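Local coordinates for malate dehydrogenase (Pyrococcus horikoshii, PDB 1V9N), which catalyses the NAD-dependent oxidation of (S)-malate to oxaloacetate, working as a homodimer of the LDH2/MDH2 oxidoreductase family, at residues A[111-116]-A[141-146]; A[132-137]-A[280-285]. One frame throughout, in Å; residues are numbered along the deposited sequence.

Contact 1 of 2, residues A[111-116]-A[141-146]; sequences KAKDTG and EGMIGI
Met-143, a selenomethionine, reaches across to the last turn of helix 97-115 and touches two successive residues there. Its SE lies 4.1 Å from Ala-112 CB, while its terminal methyl CE sits against the aliphatic part of Lys-113, 3.8 Å from CB and a tight 3.4 Å from CE. The two long chains cross at about a right angle, the selenomethionine running straight out beyond CG. Lys-113 leaves the helix with CG anti to the backbone N (chi1 -178°) and bends about its CG-CD bond (chi3 -58°), which brings its ammonium toward Glu-141. The direct salt bridge is long, with NZ 3.9 Å from Glu-141 OE1. Both residues are exposed, and a water spans the gap, accepting from Lys-113 NZ at 3.0 Å and donating to Glu-141 OE1 at 2.6 Å. Glu-141 and Met-143 flank Gly-142, the C-prime residue of a Schellman motif: with positive phi it ends helix 132-139 and turns the chain toward strand 144-149. On the facing segment, Thr-115 OG1 hydrogen-bonds to Lys-111 O at 2.8 Å, the hydroxyl standing above the carbonyl plane, and Thr-115 N is a second donor to the same oxygen; Gly-116, again with positive phi, then leads into strand 117-125. Beyond the apolar part, Val-284 of strand 278-285 touches both Ala-112 and Met-143. Farther back, Lys-111 NZ makes a salt bridge to Glu-83 and a hydrogen bond to Gly-84 O, tying this helix end to strand 79-84.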
loop_
_atom_site.group_PDB
_atom_site.type_symbol
_atom_site.label_atom_id
_atom_site.label_comp_id
_atom_site.label_asym_id
_atom_site.label_seq_id
_atom_site.Cartn_x
_atom_site.Cartn_y
_atom_site.Cartn_z
ATOM N N LYS A 111 5.663 -14.904 16.241
ATOM C CA LYS A 111 4.226 -14.960 16.440
ATOM C C LYS A 111 3.507 -15.572 15.236
ATOM O O LYS A 111 2.579 -16.355 15.402
ATOM C CB LYS A 111 3.689 -13.559 16.749
ATOM C CG LYS A 111 4.097 -13.050 18.148
ATOM C CD LYS A 111 3.502 -11.684 18.459
ATOM C CE LYS A 111 3.874 -11.217 19.869
ATOM N NZ LYS A 111 3.264 -12.068 20.939
ATOM N N ALA A 112 3.940 -15.222 14.030
ATOM C CA ALA A 112 3.334 -15.757 12.814
ATOM C C ALA A 112 3.557 -17.269 12.770
ATOM O O ALA A 112 2.646 -18.053 12.483
ATOM C CB ALA A 112 3.968 -15.091 11.579
ATOM N N LYS A 113 4.784 -17.674 13.057
ATOM C CA LYS A 113 5.141 -19.081 13.061
ATOM C C LYS A 113 4.202 -19.867 13.977
ATOM O O LYS A 113 3.728 -20.946 13.619
ATOM C CB LYS A 113 6.592 -19.225 13.530
ATOM C CG LYS A 113 7.146 -20.640 13.552
ATOM C CD LYS A 113 8.658 -20.598 13.734
ATOM C CE LYS A 113 9.296 -19.774 12.612
ATOM N NZ LYS A 113 10.745 -19.494 12.809
ATOM N N ASP A 114 3.909 -19.303 15.143
ATOM C CA ASP A 114 3.058 -19.967 16.124
ATOM C C ASP A 114 1.556 -19.815 15.953
ATOM O O ASP A 114 0.794 -20.684 16.381
ATOM C CB ASP A 114 3.438 -19.503 17.535
ATOM C CG ASP A 114 4.920 -19.668 17.823
ATOM O OD1 ASP A 114 5.552 -20.527 17.171
ATOM O OD2 ASP A 114 5.450 -18.949 18.701
ATOM N N THR A 115 1.121 -18.727 15.325
ATOM C CA THR A 115 -0.310 -18.482 15.167
ATOM C C THR A 115 -0.766 -18.258 13.729
ATOM O O THR A 115 -1.967 -18.267 13.445
ATOM C CB THR A 115 -0.728 -17.242 15.964
ATOM O OG1 THR A 115 -0.195 -16.073 15.324
ATOM C CG2 THR A 115 -0.185 -17.315 17.389
ATOM N N GLY A 116 0.189 -18.047 12.831
ATOM C CA GLY A 116 -0.155 -17.793 11.446
ATOM C C GLY A 116 0.034 -16.322 11.105
ATOM O O GLY A 116 0.400 -15.989 9.979
ATOM N N GLU A 141 12.463 -16.719 5.808
ATOM C CA GLU A 141 11.946 -17.696 6.756
ATOM C C GLU A 141 10.748 -18.436 6.155
ATOM O O GLU A 141 10.101 -19.224 6.833
ATOM C CB GLU A 141 11.532 -17.010 8.062
ATOM C CG GLU A 141 12.689 -16.398 8.831
ATOM C CD GLU A 141 13.677 -17.440 9.316
ATOM O OE1 GLU A 141 13.258 -18.357 10.053
ATOM O OE2 GLU A 141 14.874 -17.342 8.964
ATOM N N GLY A 142 10.464 -18.175 4.882
ATOM C CA GLY A 142 9.348 -18.831 4.214
ATOM C C GLY A 142 8.002 -18.190 4.505
ATOM O O GLY A 142 6.968 -18.859 4.478
HETATM N N MSE A 143 8.008 -16.889 4.774
HETATM C CA MSE A 143 6.781 -16.165 5.091
HETATM C C MSE A 143 6.710 -14.834 4.349
HETATM O O MSE A 143 7.696 -14.388 3.776
HETATM C CB MSE A 143 6.720 -15.890 6.593
HETATM C CG MSE A 143 6.938 -17.117 7.452
HETATM SE SE MSE A 143 6.954 -16.689 9.329
HETATM C CE MSE A 143 7.657 -18.377 9.992
ATOM N N ILE A 144 5.536 -14.208 4.360
ATOM C CA ILE A 144 5.365 -12.910 3.717
ATOM C C ILE A 144 5.704 -11.850 4.762
ATOM O O ILE A 144 5.220 -11.894 5.898
ATOM C CB ILE A 144 3.917 -12.679 3.244
ATOM C CG1 ILE A 144 3.565 -13.679 2.137
ATOM C CG2 ILE A 144 3.752 -11.216 2.765
ATOM C CD1 ILE A 144 2.135 -13.596 1.657
ATOM N N GLY A 145 6.554 -10.910 4.386
ATOM C CA GLY A 145 6.928 -9.870 5.318
ATOM C C GLY A 145 6.561 -8.503 4.782
ATOM O O GLY A 145 6.767 -8.207 3.598
ATOM N N ILE A 146 5.989 -7.683 5.656
ATOM C CA ILE A 146 5.614 -6.319 5.307
ATOM C C ILE A 146 6.210 -5.383 6.346
ATOM O O ILE A 146 6.118 -5.640 7.553
ATOM C CB ILE A 146 4.087 -6.114 5.306
ATOM C CG1 ILE A 146 3.453 -6.900 4.158
ATOM C CG2 ILE A 146 3.765 -4.623 5.187
ATOM C CD1 ILE A 146 1.941 -6.932 4.208
HETATM O O HOH W 1 13.050 -20.688 11.231
#

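Contact 2 of 2, residues A[132-137]-A[280-285]; sequences GYYALM and HFFMVI
Phe-282 turns an edge of its ring toward the face of Tyr-134 in an offset edge-to-face pair, the ring centroids 5.8 Å apart and the planes at 65°. The close part is small: Phe-282 CE1 comes within 3.9 Å of Tyr-134 CG and 3.9 Å of its CB, near the root of the tyrosine ring. Phe-282 CD1 lies a little farther off, 4.2 Å from the same CB. The CB bond of Phe-282 does not point at helix 132-139; with CG anti to the carbonyl carbon (chi1 -55°), the ring swings nearer to that helix, which packs on this side of the mixed sheet. Tyr-133 CD2 lies over one face of the Tyr-134 ring, offset toward its rim, and Tyr-128 stacks with the same ring. Ser-147 touches both members of the pair, and Ser-104 of helix 97-115 packs on Phe-282. Both touching residues are buried; the looser part lies toward Met-137, which is partly exposed and does not touch the strand segment. The tyrosine side chain stands about 7 Å from the bound NADPH, too far for direct contact. Across the two segments the attraction is purely apolar and aromatic, and the Tyr-134 hydroxyl has its partner outside the pair, in the backbone O of Tyr-128. The pair thus relies on shape and weak aromatic attraction, while the hydroxyl bond probably limits movement of the tyrosine ring.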
loop_
_atom_site.group_PDB
_atom_site.type_symbol
_atom_site.label_atom_id
_atom_site.label_comp_id
_atom_site.label_asym_id
_atom_site.label_seq_id
_atom_site.Cartn_x
_atom_site.Cartn_y
_atom_site.Cartn_z
ATOM N N GLY A 132 12.958 -2.682 3.050
ATOM C CA GLY A 132 13.037 -4.031 2.506
ATOM C C GLY A 132 13.889 -4.979 3.327
ATOM O O GLY A 132 13.708 -6.198 3.279
ATOM N N TYR A 133 14.833 -4.427 4.078
ATOM C CA TYR A 133 15.703 -5.240 4.915
ATOM C C TYR A 133 14.902 -6.082 5.913
ATOM O O TYR A 133 15.211 -7.251 6.140
ATOM C CB TYR A 133 16.682 -4.342 5.675
ATOM C CG TYR A 133 17.549 -5.073 6.675
ATOM C CD1 TYR A 133 18.712 -5.737 6.276
ATOM C CD2 TYR A 133 17.201 -5.105 8.024
ATOM C CE1 TYR A 133 19.511 -6.410 7.204
ATOM C CE2 TYR A 133 17.984 -5.774 8.956
ATOM C CZ TYR A 133 19.135 -6.422 8.544
ATOM O OH TYR A 133 19.901 -7.073 9.480
ATOM N N TYR A 134 13.878 -5.485 6.515
ATOM C CA TYR A 134 13.061 -6.191 7.505
ATOM C C TYR A 134 12.061 -7.130 6.830
ATOM O O TYR A 134 11.819 -8.239 7.307
ATOM C CB TYR A 134 12.349 -5.165 8.396
ATOM C CG TYR A 134 13.331 -4.157 8.953
ATOM C CD1 TYR A 134 14.112 -4.454 10.074
ATOM C CD2 TYR A 134 13.582 -2.967 8.279
ATOM C CE1 TYR A 134 15.129 -3.591 10.497
ATOM C CE2 TYR A 134 14.594 -2.099 8.691
ATOM C CZ TYR A 134 15.364 -2.417 9.793
ATOM O OH TYR A 134 16.390 -1.577 10.164
ATOM N N ALA A 135 11.492 -6.699 5.710
ATOM C CA ALA A 135 10.539 -7.551 5.003
ATOM C C ALA A 135 11.240 -8.830 4.556
ATOM O O ALA A 135 10.668 -9.917 4.645
ATOM C CB ALA A 135 9.957 -6.823 3.792
ATOM N N LEU A 136 12.478 -8.693 4.081
ATOM C CA LEU A 136 13.259 -9.839 3.608
ATOM C C LEU A 136 13.517 -10.871 4.689
ATOM O O LEU A 136 13.607 -12.070 4.408
ATOM C CB LEU A 136 14.600 -9.383 3.023
ATOM C CG LEU A 136 14.608 -8.995 1.543
ATOM C CD1 LEU A 136 16.010 -8.540 1.145
ATOM C CD2 LEU A 136 14.176 -10.194 0.691
HETATM N N MSE A 137 13.644 -10.407 5.925
HETATM C CA MSE A 137 13.878 -11.306 7.041
HETATM C C MSE A 137 12.791 -12.370 7.108
HETATM O O MSE A 137 13.076 -13.550 7.337
HETATM C CB MSE A 137 13.917 -10.519 8.355
HETATM C CG MSE A 137 15.164 -9.654 8.517
HETATM SE SE MSE A 137 15.113 -8.586 10.135
HETATM C CE MSE A 137 15.173 -10.011 11.440
ATOM N N HIS A 280 7.646 2.386 13.467
ATOM C CA HIS A 280 7.653 1.358 12.431
ATOM C C HIS A 280 6.459 0.415 12.531
ATOM O O HIS A 280 5.826 0.297 13.581
ATOM C CB HIS A 280 8.919 0.498 12.522
ATOM C CG HIS A 280 10.171 1.263 12.821
ATOM N ND1 HIS A 280 10.572 2.362 12.092
ATOM C CD2 HIS A 280 11.140 1.051 13.744
ATOM C CE1 HIS A 280 11.731 2.794 12.554
ATOM N NE2 HIS A 280 12.099 2.016 13.557
ATOM N N PHE A 281 6.179 -0.266 11.426
ATOM C CA PHE A 281 5.092 -1.238 11.335
ATOM C C PHE A 281 5.693 -2.509 10.736
ATOM O O PHE A 281 6.378 -2.451 9.718
ATOM C CB PHE A 281 3.981 -0.722 10.411
ATOM C CG PHE A 281 2.874 -1.719 10.167
ATOM C CD1 PHE A 281 1.805 -1.828 11.050
ATOM C CD2 PHE A 281 2.914 -2.561 9.057
ATOM C CE1 PHE A 281 0.788 -2.760 10.836
ATOM C CE2 PHE A 281 1.903 -3.498 8.830
ATOM C CZ PHE A 281 0.835 -3.597 9.724
ATOM N N PHE A 282 5.451 -3.649 11.375
ATOM C CA PHE A 282 5.961 -4.927 10.883
ATOM C C PHE A 282 4.814 -5.923 10.867
ATOM O O PHE A 282 4.042 -6.021 11.827
ATOM C CB PHE A 282 7.080 -5.453 11.790
ATOM C CG PHE A 282 8.215 -4.482 11.978
ATOM C CD1 PHE A 282 9.197 -4.335 11.002
ATOM C CD2 PHE A 282 8.282 -3.687 13.121
ATOM C CE1 PHE A 282 10.228 -3.409 11.161
ATOM C CE2 PHE A 282 9.308 -2.757 13.289
ATOM C CZ PHE A 282 10.284 -2.620 12.305
HETATM N N MSE A 283 4.696 -6.661 9.772
HETATM C CA MSE A 283 3.644 -7.648 9.656
HETATM C C MSE A 283 4.160 -8.882 8.939
HETATM O O MSE A 283 4.797 -8.789 7.884
HETATM C CB MSE A 283 2.459 -7.075 8.892
HETATM C CG MSE A 283 1.302 -8.037 8.752
HETATM SE SE MSE A 283 -0.093 -7.236 7.714
HETATM C CE MSE A 283 -0.352 -8.625 6.395
ATOM N N VAL A 284 3.876 -10.041 9.516
ATOM C CA VAL A 284 4.312 -11.299 8.934
ATOM C C VAL A 284 3.130 -12.236 8.795
ATOM O O VAL A 284 2.291 -12.344 9.689
ATOM C CB VAL A 284 5.380 -11.989 9.819
ATOM C CG1 VAL A 284 5.837 -13.297 9.184
ATOM C CG2 VAL A 284 6.553 -11.056 10.022
ATOM N N ILE A 285 3.060 -12.906 7.654
ATOM C CA ILE A 285 2.006 -13.870 7.420
ATOM C C ILE A 285 2.705 -15.196 7.178
ATOM O O ILE A 285 3.509 -15.318 6.254
ATOM C CB ILE A 285 1.156 -13.502 6.182
ATOM C CG1 ILE A 285 0.420 -12.177 6.421
ATOM C CG2 ILE A 285 0.148 -14.611 5.898
ATOM C CD1 ILE A 285 -0.423 -11.715 5.226
#

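Overall arrangement
Both contacts pack helices on one side of the mixed sheet, and helix 132-139, which supplies contact 2, is followed directly by strand 144-149 of contact 1. They meet in the sheet: strands 144-149 and 278-285 are antiparallel neighbours, with Ile-146 N 2.8 Å from Met-283 O and Ile-144 O 3.0 Å from Ile-285 N. Contact 2 is wholly buried, its centre about 10 Å from the centre of the chain, and relies on aromatic packing. Contact 1, its centre about 20 Å from the centre of the chain, is partly exposed and adds a charged pair to its apolar packing. Each also reaches the second subunit, whose Leu-259 packs on Ile-144 and Ile-285.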